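Local atomic coordinates of EpsJ (Vibrio vulnificus, PDB entry 2RET), a protein that is a minor pseudopilin of the type II secretion system that binds the pseudopilin EpsI and probably takes part in assembling the pseudopilus. Residues 25-28 / 29-33; 73-76 / 77-81; 129-133 / 134-138; 153-156 / 157-160. One frame throughout, in Å; residues are numbered along the deposited sequence.

Interaction 1 of 4, residues 25-28 / 29-33; sequences LVMM and DSDFR
Ser-30 and Asp-31 both take the carbonyl of Met-27, the point where side-chain and main-chain bonding meet in the last turns of helix 10-32. Ser-30 OG lies 2.5 Å from Met-27 O, a short bond made possible by a chi1 of 75°, which sets the hydroxyl between its own backbone N and carbonyl carbon and folds it back over the preceding turn. Asp-31 N reaches the same oxygen at 3.1 Å, from the same face of the carbonyl plane. The neighbouring carbonyls make the regular i to i+4 helical bonds: Leu-25 O accepts from Asp-29 N, Val-26 O from Ser-30 N, and Met-28 O from Phe-32 N at 2.9 Å, with a weak second approach by Asp-31 N. Phe-32 leans back along the helix, its ring edge, through CD2, lying 3.2 Å from Met-28 O, while Met-28 CB touches the same ring carbon at 4.1 Å. The Phe-32 ring also meets those of Phe-68, Tyr-90 and Tyr-165. One turn on, Arg-33 NE forms a salt bridge with Asp-29 OD1 at 2.9 Å, entering from above the carboxylate plane, 76° out of it; Arg-163, on the four-stranded sheet, is a second partner of that oxygen. The carboxylate of Asp-31 turns to the six-stranded sheet instead, bridging Arg-70 and Arg-99 through OD1 and accepting from Tyr-90 OH through OD2. Each aspartate has two arginines at its OD1, an environment that would probably favour the ionised carboxylate and tie the helix end electrostatically to both sheets.

Interaction 2 of 4, residues 73-76 / 77-81; sequences WHNP and QQQFP
With chi1 at -70°, Asn-75 carries its CG beside its own backbone N, and Gln-79, at -167°, swings its CG anti to the backbone N and runs on extended, bringing the two side-chain amides face to face. Their planes lie only 12° apart and stack, with Gln-79 OE1 3.3 Å from Asn-75 CB and 3.5 Å from Asn-75 CG. The same oxygen lies 3.6 Å from Pro-76 CD. The chain reverses here in a type I beta turn from Pro-76 to Gln-79, closed by a nearly straight bond from Gln-79 N to Pro-76 O at 2.7 Å. Gln-78 folds its amide back on the proline, OE1 resting 3.6 Å from Pro-76 CB, while its NE2 is held by Met-29 O of the EpsI chain. Asn-75 ND2 donates almost linearly, in the plane of its amide, to Pro-81 O at 3.0 Å, and also to Glu-84 OE1. These two bonds hold the Asn-75 amide and fix which end is nitrogen; a weak bond from Trp-73 NE1 to OD1 is consistent with that. The amide thus spans the end of the hairpin, across to the carbonyl of Pro-81, which follows a cis peptide, and offers a flat surface for the second amide.

Interaction 3 of 4, residues 129-133 / 134-138; sequences FYDGK and QWINE
The chain turns back on itself as an antiparallel hairpin in which Phe-129 and Ile-136 form a hydrogen-bonded pair, N to O in both directions, and Tyr-130 faces Trp-135 in a non-hydrogen-bonded pair with CA atoms 4.4 Å apart. Tyr-130 and Trp-135 rise on one face and cross at about a right angle. Tyr-130 CB sits squarely over the indole, 3.6 Å from the centroid of its six-membered ring, a CH-pi contact, while CD1 lies over the same face and comes to 3.4 Å from Trp-135 NE1. The two rings meet obliquely, with planes at 42°. On the other face the Phe-129 ring runs beside the outgoing chain, its CD1 3.6 Å from Glu-138 C, and meets Trp-54 edge-to-face. Asp-131 organises the loop: at chi1 78° its carboxylate turns inward, and OD1 accepts from Lys-133 N at 2.9 Å and from Gln-134 N at 3.0 Å, while Asp-131 N donates to Gln-134 O at 3.0 Å. OD2 lies against the Ile-136 methyl CG2. Gly-132 follows at a phi of 110°, where a CB would run against Asp-131 O. EpsI covers part of the aromatic face, Leu-30 of EpsI on Tyr-130 and Met-27 of EpsI on Trp-135. An Asx turn at Asp-131 thus closes the loop of a beta hairpin, strands 122-130 and 135-136, at one edge of the four-stranded antiparallel sheet.

Interaction 4 of 4, residues 153-156 / 157-160; sequences LTLK and DYGK
Leu-155 lays its CD1 methyl at the edge of the Tyr-158 ring, near the ring plane and 4.0 Å from CD2, the two side chains crossing at a slant. Its CB also meets Asp-157 OD1 at 3.4 Å. That oxygen accepts from Tyr-158 N at 2.9 Å, while OD2 of the same carboxylate pairs with Arg-17, linking the loop to helix 10-32. The phenol extends away to EpsI, where its OH bonds to Glu-12 of EpsI and its ring meets Phe-16 of EpsI edge-to-face. Between the strands, Leu-155 N gives a bond to Gly-159 O at 2.8 Å and Leu-155 O receives Gly-159 N at 2.9 Å; Gly-159 has positive phi (78°), a conformation that favours glycine. On the face opposite to Leu-155, Thr-154 and Lys-160 run side by side, and a bend at the last lysine torsion (chi4 -66°) returns NZ to Thr-154 OG1 at 3.3 Å, a weak bond. This is a tight antiparallel beta hairpin between strands 148-155 and 159-166, its three-residue connection leading into the strand of the four-stranded sheet that is outermost within this chain, where Lys-160 bonds through its backbone to EpsI.

Overall arrangement
Along the chain the contacts follow in order, from the end of helix 10-32 (interaction 1) through three beta hairpins. Interaction 2 closes strands 64-74 and 79-93 of the six-stranded sheet; interactions 3 and 4 are hairpins of the four-stranded sheet, their centres 23 Å apart, joined because strand 122-130 of interaction 3 neighbours strand 148-155 of interaction 4. Interaction 1 is the most central, and SE of its selenomethionine Met-28 touches Leu-153 CD1 of interaction 4 at 3.9 Å. Interactions 2 and 4 lie on opposite sides of the chain's centre, centres 40 Å apart. A pilin-like helix thus packs against two antiparallel sheets, while all four contacts also reach EpsI and interactions 1 and 2 a second EpsJ.

Interaction 1 of 4, residues 25-28 / 29-33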
# COMPACT_ATOMS: atom_id res chain seq x y z
N LEU B 25 20.45 -20.67 0.00
CA LEU B 25 20.15 -19.57 0.91
C LEU B 25 19.30 -18.52 0.23
O LEU B 25 18.45 -17.89 0.87
CB LEU B 25 21.43 -18.92 1.44
CG LEU B 25 22.28 -19.68 2.48
CD1 LEU B 25 23.52 -18.91 2.81
CD2 LEU B 25 21.50 -19.95 3.74
N VAL B 26 19.56 -18.30 -1.06
CA VAL B 26 18.76 -17.37 -1.85
C VAL B 26 17.32 -17.83 -1.91
O VAL B 26 16.42 -17.06 -1.68
CB VAL B 26 19.37 -17.13 -3.29
CG1 VAL B 26 18.37 -16.42 -4.24
CG2 VAL B 26 20.64 -16.35 -3.18
N MSE B 27 17.12 -19.10 -2.24
CA MSE B 27 15.79 -19.72 -2.26
C MSE B 27 15.04 -19.64 -0.93
O MSE B 27 13.86 -19.30 -0.89
CB MSE B 27 15.92 -21.17 -2.71
CG MSE B 27 14.58 -21.86 -2.91
SE MSE B 27 13.63 -21.25 -4.53
CE MSE B 27 14.46 -22.65 -5.69
N MSE B 28 15.72 -19.95 0.14
CA MSE B 28 15.15 -19.87 1.49
C MSE B 28 14.85 -18.46 1.94
O MSE B 28 13.88 -18.24 2.65
CB MSE B 28 16.10 -20.47 2.50
CG MSE B 28 16.39 -21.92 2.23
SE MSE B 28 17.65 -22.66 3.51
CE MSE B 28 16.86 -22.07 5.20
N ASP B 29 15.68 -17.52 1.52
CA ASP B 29 15.43 -16.10 1.76
C ASP B 29 14.16 -15.71 1.06
O ASP B 29 13.32 -15.00 1.63
CB ASP B 29 16.58 -15.20 1.25
CG ASP B 29 17.52 -14.72 2.36
OD1 ASP B 29 17.14 -14.67 3.52
OD2 ASP B 29 18.66 -14.28 2.06
N SER B 30 14.01 -16.17 -0.17
CA SER B 30 12.84 -15.80 -0.96
C SER B 30 11.55 -16.29 -0.29
O SER B 30 10.55 -15.59 -0.31
CB SER B 30 12.93 -16.32 -2.41
OG SER B 30 12.70 -17.74 -2.53
N ASP B 31 11.61 -17.48 0.31
CA ASP B 31 10.43 -18.14 0.89
C ASP B 31 10.11 -17.64 2.30
O ASP B 31 9.01 -17.20 2.58
CB ASP B 31 10.59 -19.66 0.93
CG ASP B 31 10.49 -20.33 -0.42
OD1 ASP B 31 9.82 -19.81 -1.34
OD2 ASP B 31 11.07 -21.44 -0.56
N PHE B 32 11.08 -17.74 3.18
CA PHE B 32 10.87 -17.44 4.57
C PHE B 32 10.69 -15.94 4.87
O PHE B 32 10.10 -15.57 5.91
CB PHE B 32 11.97 -18.03 5.42
CG PHE B 32 11.89 -19.51 5.55
CD1 PHE B 32 11.03 -20.07 6.46
CD2 PHE B 32 12.71 -20.34 4.80
CE1 PHE B 32 10.95 -21.45 6.60
CE2 PHE B 32 12.61 -21.72 4.91
CZ PHE B 32 11.73 -22.27 5.82
N ARG B 33 11.20 -15.08 3.99
CA ARG B 33 10.93 -13.66 4.14
C ARG B 33 9.55 -13.23 3.60
O ARG B 33 9.12 -12.10 3.86
CB ARG B 33 12.03 -12.82 3.48
CG ARG B 33 13.38 -12.88 4.17
CD ARG B 33 14.33 -12.12 3.31
NE ARG B 33 15.74 -12.08 3.70
CZ ARG B 33 16.29 -11.15 4.49
NH1 ARG B 33 15.57 -10.18 5.04
NH2 ARG B 33 17.59 -11.19 4.72

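Interaction 2 of 4, residues 73-76 / 77-81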
# COMPACT_ATOMS: atom_id res chain seq x y z
N TRP B 73 3.81 -13.47 -5.76
CA TRP B 73 4.01 -12.22 -6.53
C TRP B 73 2.81 -11.24 -6.39
O TRP B 73 1.73 -11.64 -5.98
CB TRP B 73 4.25 -12.51 -8.02
CG TRP B 73 3.22 -13.37 -8.69
CD1 TRP B 73 2.04 -12.97 -9.23
CD2 TRP B 73 3.30 -14.79 -8.93
NE1 TRP B 73 1.37 -14.03 -9.77
CE2 TRP B 73 2.11 -15.17 -9.59
CE3 TRP B 73 4.27 -15.77 -8.65
CZ2 TRP B 73 1.84 -16.48 -9.96
CZ3 TRP B 73 4.00 -17.10 -9.02
CH2 TRP B 73 2.78 -17.43 -9.68
N HIS B 74 3.01 -9.98 -6.76
CA HIS B 74 1.89 -9.02 -6.95
C HIS B 74 1.35 -9.16 -8.33
O HIS B 74 2.11 -9.21 -9.29
CB HIS B 74 2.32 -7.56 -6.74
CG HIS B 74 2.88 -7.29 -5.38
ND1 HIS B 74 4.23 -7.28 -5.14
CD2 HIS B 74 2.28 -7.07 -4.18
CE1 HIS B 74 4.45 -7.06 -3.86
NE2 HIS B 74 3.28 -6.92 -3.25
N ASN B 75 0.02 -9.20 -8.43
CA ASN B 75 -0.65 -9.24 -9.72
C ASN B 75 -0.66 -7.82 -10.31
O ASN B 75 -0.58 -6.87 -9.56
CB ASN B 75 -2.05 -9.82 -9.56
CG ASN B 75 -2.03 -11.31 -9.22
OD1 ASN B 75 -1.16 -12.03 -9.69
ND2 ASN B 75 -2.98 -11.76 -8.39
N PRO B 76 -0.75 -7.68 -11.64
CA PRO B 76 -0.82 -6.35 -12.29
C PRO B 76 -2.00 -5.51 -11.81
O PRO B 76 -3.05 -6.08 -11.50
CB PRO B 76 -0.99 -6.71 -13.77
CG PRO B 76 -1.58 -8.10 -13.76
CD PRO B 76 -0.86 -8.76 -12.64
N GLN B 77 -1.86 -4.18 -11.77
CA GLN B 77 -2.72 -3.27 -10.93
C GLN B 77 -4.24 -3.51 -10.97
O GLN B 77 -4.94 -3.43 -9.95
CB GLN B 77 -2.45 -1.79 -11.28
CG GLN B 77 -1.24 -1.21 -10.55
CD GLN B 77 -1.59 -0.51 -9.25
OE1 GLN B 77 -2.24 0.56 -9.26
NE2 GLN B 77 -1.14 -1.08 -8.12
N GLN B 78 -4.74 -3.76 -12.17
CA GLN B 78 -6.13 -4.05 -12.41
C GLN B 78 -6.66 -5.27 -11.62
O GLN B 78 -7.84 -5.32 -11.24
CB GLN B 78 -6.36 -4.20 -13.93
CG GLN B 78 -5.36 -5.15 -14.68
CD GLN B 78 -3.95 -4.54 -14.94
OE1 GLN B 78 -3.31 -4.03 -14.02
NE2 GLN B 78 -3.46 -4.64 -16.17
N GLN B 79 -5.78 -6.22 -11.33
CA GLN B 79 -6.23 -7.53 -10.87
C GLN B 79 -6.56 -7.60 -9.38
O GLN B 79 -5.82 -7.07 -8.53
CB GLN B 79 -5.23 -8.61 -11.27
CG GLN B 79 -5.78 -10.04 -11.09
CD GLN B 79 -4.84 -11.12 -11.61
OE1 GLN B 79 -3.80 -10.83 -12.19
NE2 GLN B 79 -5.20 -12.38 -11.37
N PHE B 80 -7.65 -8.28 -9.07
CA PHE B 80 -7.96 -8.65 -7.68
C PHE B 80 -7.91 -10.18 -7.50
O PHE B 80 -8.43 -10.91 -8.32
CB PHE B 80 -9.37 -8.12 -7.30
CG PHE B 80 -9.71 -8.31 -5.85
CD1 PHE B 80 -9.18 -7.46 -4.88
CD2 PHE B 80 -10.50 -9.37 -5.43
CE1 PHE B 80 -9.46 -7.64 -3.53
CE2 PHE B 80 -10.78 -9.56 -4.07
CZ PHE B 80 -10.27 -8.70 -3.13
N PRO B 81 -7.30 -10.68 -6.42
CA PRO B 81 -6.55 -9.99 -5.40
C PRO B 81 -5.22 -9.48 -5.92
O PRO B 81 -4.78 -9.86 -7.01
CB PRO B 81 -6.37 -11.04 -4.29
CG PRO B 81 -6.54 -12.34 -4.92
CD PRO B 81 -7.40 -12.13 -6.15

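Interaction 3 of 4, residues 129-133 / 134-138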
# COMPACT_ATOMS: atom_id res chain seq x y z
N PHE B 129 10.45 -20.83 16.86
CA PHE B 129 9.49 -19.78 16.67
C PHE B 129 9.57 -18.86 17.86
O PHE B 129 9.54 -19.31 19.02
CB PHE B 129 8.10 -20.42 16.56
CG PHE B 129 8.04 -21.55 15.57
CD1 PHE B 129 8.19 -22.86 16.00
CD2 PHE B 129 7.86 -21.29 14.22
CE1 PHE B 129 8.14 -23.91 15.10
CE2 PHE B 129 7.81 -22.34 13.30
CZ PHE B 129 7.93 -23.65 13.74
N TYR B 130 9.71 -17.58 17.57
CA TYR B 130 9.72 -16.57 18.58
C TYR B 130 8.31 -16.11 18.89
O TYR B 130 7.63 -15.50 18.04
CB TYR B 130 10.56 -15.36 18.16
CG TYR B 130 10.85 -14.43 19.33
CD1 TYR B 130 11.59 -14.86 20.42
CD2 TYR B 130 10.38 -13.13 19.35
CE1 TYR B 130 11.85 -14.03 21.49
CE2 TYR B 130 10.64 -12.29 20.42
CZ TYR B 130 11.37 -12.75 21.48
OH TYR B 130 11.63 -11.94 22.55
N ASP B 131 7.89 -16.38 20.12
CA ASP B 131 6.53 -16.12 20.55
C ASP B 131 6.41 -14.79 21.28
O ASP B 131 5.39 -14.51 21.87
CB ASP B 131 6.00 -17.28 21.42
CG ASP B 131 6.52 -17.26 22.87
OD1 ASP B 131 7.17 -16.29 23.32
OD2 ASP B 131 6.25 -18.23 23.58
N GLY B 132 7.46 -13.97 21.23
CA GLY B 132 7.43 -12.63 21.80
C GLY B 132 8.31 -12.56 23.04
O GLY B 132 8.84 -11.50 23.36
N LYS B 133 8.47 -13.69 23.72
CA LYS B 133 9.37 -13.76 24.87
C LYS B 133 10.39 -14.90 24.81
O LYS B 133 11.51 -14.73 25.30
CB LYS B 133 8.59 -13.77 26.20
CG LYS B 133 7.15 -14.26 26.15
CD LYS B 133 6.56 -14.31 27.57
CE LYS B 133 6.35 -12.90 28.18
NZ LYS B 133 6.27 -12.90 29.69
N GLN B 134 10.04 -16.04 24.21
CA GLN B 134 11.01 -17.12 24.03
C GLN B 134 10.96 -17.70 22.61
O GLN B 134 10.05 -17.43 21.84
CB GLN B 134 10.86 -18.21 25.10
CG GLN B 134 9.46 -18.33 25.67
CD GLN B 134 9.27 -19.52 26.60
OE1 GLN B 134 10.16 -19.91 27.36
NE2 GLN B 134 8.07 -20.09 26.55
N TRP B 135 12.02 -18.43 22.27
CA TRP B 135 12.06 -19.30 21.11
C TRP B 135 11.54 -20.68 21.54
O TRP B 135 12.08 -21.30 22.47
CB TRP B 135 13.50 -19.40 20.60
CG TRP B 135 13.94 -18.10 20.06
CD1 TRP B 135 14.54 -17.07 20.75
CD2 TRP B 135 13.76 -17.64 18.73
NE1 TRP B 135 14.76 -16.02 19.91
CE2 TRP B 135 14.30 -16.34 18.66
CE3 TRP B 135 13.22 -18.22 17.58
CZ2 TRP B 135 14.30 -15.60 17.47
CZ3 TRP B 135 13.22 -17.48 16.41
CH2 TRP B 135 13.76 -16.19 16.36
N ILE B 136 10.46 -21.13 20.90
CA ILE B 136 9.81 -22.39 21.24
C ILE B 136 9.89 -23.34 20.03
O ILE B 136 10.32 -22.95 18.94
CB ILE B 136 8.34 -22.17 21.79
CG1 ILE B 136 7.39 -21.56 20.74
CG2 ILE B 136 8.35 -21.28 23.03
CD1 ILE B 136 5.98 -21.26 21.28
N ASN B 137 9.46 -24.58 20.22
CA ASN B 137 9.72 -25.64 19.25
C ASN B 137 8.47 -26.05 18.44
O ASN B 137 8.50 -26.98 17.64
CB ASN B 137 10.38 -26.83 19.97
CG ASN B 137 11.66 -26.41 20.77
OD1 ASN B 137 12.37 -25.46 20.39
ND2 ASN B 137 11.95 -27.12 21.88
N GLU B 138 7.37 -25.36 18.64
CA GLU B 138 6.19 -25.62 17.84
C GLU B 138 5.39 -24.34 17.73
O GLU B 138 5.59 -23.41 18.50
CB GLU B 138 5.36 -26.72 18.50
CG GLU B 138 4.47 -26.19 19.59
CD GLU B 138 4.16 -27.22 20.63
OE1 GLU B 138 5.09 -27.58 21.39
OE2 GLU B 138 3.00 -27.66 20.70

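Interaction 4 of 4, residues 153-156 / 157-160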
# COMPACT_ATOMS: atom_id res chain seq x y z
N LEU B 153 19.96 -25.51 9.75
CA LEU B 153 20.40 -26.69 9.00
C LEU B 153 21.68 -27.23 9.62
O LEU B 153 22.54 -26.48 10.02
CB LEU B 153 20.68 -26.32 7.54
CG LEU B 153 19.54 -25.61 6.80
CD1 LEU B 153 19.98 -25.19 5.42
CD2 LEU B 153 18.37 -26.55 6.73
N THR B 154 21.77 -28.55 9.70
CA THR B 154 22.97 -29.25 10.12
C THR B 154 23.52 -29.89 8.83
O THR B 154 22.93 -30.83 8.27
CB THR B 154 22.66 -30.30 11.19
OG1 THR B 154 21.99 -29.66 12.29
CG2 THR B 154 23.98 -31.08 11.70
N LEU B 155 24.63 -29.32 8.37
CA LEU B 155 25.37 -29.81 7.25
C LEU B 155 26.47 -30.79 7.71
O LEU B 155 27.09 -30.61 8.75
CB LEU B 155 26.00 -28.67 6.45
CG LEU B 155 25.16 -27.46 5.99
CD1 LEU B 155 25.86 -26.74 4.81
CD2 LEU B 155 23.73 -27.84 5.66
N LYS B 156 26.68 -31.83 6.92
CA LYS B 156 27.69 -32.84 7.16
C LYS B 156 29.09 -32.26 7.28
O LYS B 156 29.88 -32.67 8.11
CB LYS B 156 27.67 -33.86 6.01
CG LYS B 156 26.53 -34.89 6.11
CD LYS B 156 27.07 -36.34 5.81
CE LYS B 156 26.39 -37.44 6.68
NZ LYS B 156 27.16 -38.78 6.65
N ASP B 157 29.36 -31.30 6.41
CA ASP B 157 30.66 -30.65 6.32
C ASP B 157 30.74 -29.41 7.23
O ASP B 157 31.63 -29.29 8.06
CB ASP B 157 31.01 -30.33 4.86
CG ASP B 157 29.85 -29.74 4.05
OD1 ASP B 157 28.73 -29.51 4.57
OD2 ASP B 157 30.04 -29.51 2.84
N TYR B 158 29.82 -28.49 7.10
CA TYR B 158 29.92 -27.21 7.82
C TYR B 158 29.33 -27.20 9.25
O TYR B 158 29.62 -26.29 10.03
CB TYR B 158 29.30 -26.10 6.96
CG TYR B 158 30.17 -25.79 5.76
CD1 TYR B 158 31.40 -25.18 5.93
CD2 TYR B 158 29.77 -26.09 4.47
CE1 TYR B 158 32.21 -24.88 4.86
CE2 TYR B 158 30.58 -25.79 3.36
CZ TYR B 158 31.80 -25.18 3.57
OH TYR B 158 32.65 -24.86 2.51
N GLY B 159 28.57 -28.25 9.60
CA GLY B 159 27.84 -28.30 10.87
C GLY B 159 26.57 -27.44 10.84
O GLY B 159 25.95 -27.24 9.78
N LYS B 160 26.21 -26.90 11.99
CA LYS B 160 25.02 -26.05 12.11
C LYS B 160 25.19 -24.64 11.55
O LYS B 160 26.13 -23.92 11.88
CB LYS B 160 24.58 -25.98 13.57
CG LYS B 160 24.18 -27.33 14.14
CD LYS B 160 23.72 -27.23 15.58
CE LYS B 160 23.54 -28.62 16.20
NZ LYS B 160 22.41 -29.35 15.52